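Dihydrodipicolinate synthase family protein (Sinorhizobium meliloti, PDB 4DNH) is of unknown function but folds as a TIM barrel and is probably an enzyme, possibly a lyase related to dihydrodipicolinate synthase. Local coordinates at residues A[225-230]-A[251-256]. Numbering follows the deposited sequence.
Sequences KVDGIK and RMYTGD. With GOL (glycerol), chain B.
Tyr253 OH donates a hydrogen bond to Asp227 OD2, which accepts through its syn lone pair, 2.8 Å away. OD2 lies at the ring's edge and in its plane, while the carboxylate is turned 35° from the ring; a salt bridge from Arg152 to the same oxygen probably stabilises its negative charge. With CG anti to its carbonyl carbon (chi1 -71°), Tyr253 runs back so that the CD2–CE2 edge of its ring lies alongside Gly228, with Tyr253 CE2 4.0 Å from Gly228 CA. Parallel-sheet hydrogen bonds join the backbones: Arg251 N to Asp227 O (2.8 Å), Ile229 N to Arg251 O (3.0 Å) and Tyr253 N to Ile229 O (2.8 Å). On the other face of the sheet Ile229 CG2 meets the selenium of Met252 only loosely, at 4.5 Å. Lys230 shares the Tyr253 face; its extended chain passes Gly255, with CE 4.0 Å from Gly255 CA, and NZ hydrogen-bonds to glycerol O1 (2.9 Å). Glycerol, probably from the crystallisation liquor, donates from O2 to Gly255 O and also hydrogen-bonds to Ser232, Asp257 and Gly277, marking a polar pocket at the strands' C-terminal ends, where TIM-barrel active sites lie. Helix 236-243 links strands 226-232 and 251-254 as a beta-alpha-beta unit: Met252 packs on that helix, whereas Tyr253 and Lys230 face the barrel interior, touching strands 186-191 and 273-276.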
loop_
_atom_site.group_PDB
_atom_site.type_symbol
_atom_site.label_atom_id
_atom_site.label_comp_id
_atom_site.label_asym_id
_atom_site.label_seq_id
_atom_site.Cartn_x
_atom_site.Cartn_y
_atom_site.Cartn_z
ATOM N N LYS A 225 -15.013 -9.522 -15.205
ATOM C CA LYS A 225 -13.654 -9.905 -14.850
ATOM C C LYS A 225 -12.918 -8.896 -13.968
ATOM O O LYS A 225 -11.736 -9.075 -13.687
ATOM C CB LYS A 225 -12.832 -10.198 -16.109
ATOM C CG LYS A 225 -12.342 -11.631 -16.199
ATOM C CD LYS A 225 -13.382 -12.587 -16.761
ATOM C CE LYS A 225 -12.818 -14.000 -16.858
ATOM N NZ LYS A 225 -11.555 -14.041 -17.650
ATOM N N VAL A 226 -13.612 -7.844 -13.532
ATOM C CA VAL A 226 -12.984 -6.775 -12.742
ATOM C C VAL A 226 -13.744 -6.520 -11.439
ATOM O O VAL A 226 -14.826 -5.934 -11.446
ATOM C CB VAL A 226 -12.833 -5.469 -13.570
ATOM C CG1 VAL A 226 -12.355 -4.307 -12.707
ATOM C CG2 VAL A 226 -11.868 -5.677 -14.732
ATOM N N ASP A 227 -13.172 -6.970 -10.326
ATOM C CA ASP A 227 -13.737 -6.718 -9.000
ATOM C C ASP A 227 -13.637 -5.237 -8.650
ATOM O O ASP A 227 -14.582 -4.663 -8.106
ATOM C CB ASP A 227 -13.036 -7.579 -7.943
ATOM C CG ASP A 227 -13.529 -7.304 -6.516
ATOM O OD1 ASP A 227 -14.632 -7.774 -6.148
ATOM O OD2 ASP A 227 -12.795 -6.637 -5.751
ATOM N N GLY A 228 -12.506 -4.611 -8.984
ATOM C CA GLY A 228 -12.335 -3.181 -8.725
ATOM C C GLY A 228 -11.151 -2.479 -9.369
ATOM O O GLY A 228 -10.369 -3.094 -10.095
ATOM N N ILE A 229 -11.036 -1.179 -9.116
ATOM C CA ILE A 229 -9.864 -0.404 -9.542
ATOM C C ILE A 229 -9.288 0.337 -8.343
ATOM O O ILE A 229 -10.041 0.919 -7.548
ATOM C CB ILE A 229 -10.155 0.555 -10.741
ATOM C CG1 ILE A 229 -9.094 1.639 -10.849
ATOM C CG2 ILE A 229 -11.516 1.227 -10.627
ATOM C CD1 ILE A 229 -8.908 2.173 -12.249
ATOM N N LYS A 230 -7.963 0.263 -8.189
ATOM C CA LYS A 230 -7.245 1.057 -7.195
ATOM C C LYS A 230 -6.551 2.205 -7.898
ATOM O O LYS A 230 -5.714 1.994 -8.781
ATOM C CB LYS A 230 -6.204 0.229 -6.442
ATOM C CG LYS A 230 -5.286 1.059 -5.557
ATOM C CD LYS A 230 -4.140 0.246 -4.963
ATOM C CE LYS A 230 -3.163 1.165 -4.236
ATOM N NZ LYS A 230 -2.041 0.477 -3.535
ATOM N N ARG A 251 -15.935 -2.227 -7.925
ATOM C CA ARG A 251 -15.623 -1.380 -6.761
ATOM C C ARG A 251 -14.513 -0.334 -7.005
ATOM O O ARG A 251 -13.628 -0.530 -7.842
ATOM C CB ARG A 251 -15.228 -2.237 -5.572
ATOM C CG ARG A 251 -16.287 -3.182 -5.044
ATOM C CD ARG A 251 -15.666 -3.999 -3.918
ATOM N NE ARG A 251 -16.618 -4.862 -3.215
ATOM C CZ ARG A 251 -17.554 -4.443 -2.359
ATOM N NH1 ARG A 251 -17.718 -3.144 -2.079
ATOM N NH2 ARG A 251 -18.344 -5.346 -1.788
HETATM N N MSE A 252 -14.574 0.774 -6.264
HETATM C CA MSE A 252 -13.499 1.779 -6.257
HETATM C C MSE A 252 -12.692 1.579 -5.005
HETATM O O MSE A 252 -13.176 1.812 -3.886
HETATM C CB MSE A 252 -14.077 3.194 -6.307
HETATM C CG MSE A 252 -13.064 4.329 -6.103
HETATM SE SE MSE A 252 -11.621 4.374 -7.459
HETATM C CE MSE A 252 -12.573 5.279 -8.927
ATOM N N TYR A 253 -11.458 1.115 -5.164
ATOM C CA TYR A 253 -10.575 0.989 -4.014
ATOM C C TYR A 253 -9.706 2.235 -3.957
ATOM O O TYR A 253 -8.946 2.509 -4.896
ATOM C CB TYR A 253 -9.712 -0.271 -4.104
ATOM C CG TYR A 253 -10.467 -1.587 -3.906
ATOM C CD1 TYR A 253 -10.800 -2.039 -2.626
ATOM C CD2 TYR A 253 -10.818 -2.390 -5.001
ATOM C CE1 TYR A 253 -11.471 -3.233 -2.442
ATOM C CE2 TYR A 253 -11.488 -3.587 -4.825
ATOM C CZ TYR A 253 -11.814 -4.005 -3.543
ATOM O OH TYR A 253 -12.490 -5.189 -3.354
ATOM N N THR A 254 -9.818 3.000 -2.872
ATOM C CA THR A 254 -8.988 4.187 -2.739
ATOM C C THR A 254 -7.506 3.846 -2.489
ATOM O O THR A 254 -7.182 2.922 -1.755
ATOM C CB THR A 254 -9.549 5.238 -1.749
ATOM O OG1 THR A 254 -8.899 6.486 -2.010
ATOM C CG2 THR A 254 -9.333 4.862 -0.288
ATOM N N GLY A 255 -6.628 4.577 -3.157
ATOM C CA GLY A 255 -5.200 4.363 -3.055
ATOM C C GLY A 255 -4.631 5.672 -2.601
ATOM O O GLY A 255 -3.423 5.833 -2.489
ATOM N N ASP A 256 -5.542 6.594 -2.319
ATOM C CA ASP A 256 -5.224 7.956 -1.944
ATOM C C ASP A 256 -4.941 8.036 -0.447
ATOM O O ASP A 256 -5.861 8.193 0.365
ATOM C CB ASP A 256 -6.395 8.860 -2.341
ATOM C CG ASP A 256 -6.048 10.331 -2.322
ATOM O OD1 ASP A 256 -5.338 10.758 -1.394
ATOM O OD2 ASP A 256 -6.516 11.065 -3.230
HETATM C C1 GOL B . 0.674 3.441 -3.690
HETATM O O1 GOL B . 0.074 2.294 -4.296
HETATM C C2 GOL B . -0.234 3.936 -2.575
HETATM O O2 GOL B . -1.556 4.190 -3.097
HETATM C C3 GOL B . -0.271 2.902 -1.456
HETATM O O3 GOL B . -1.383 3.177 -0.593
#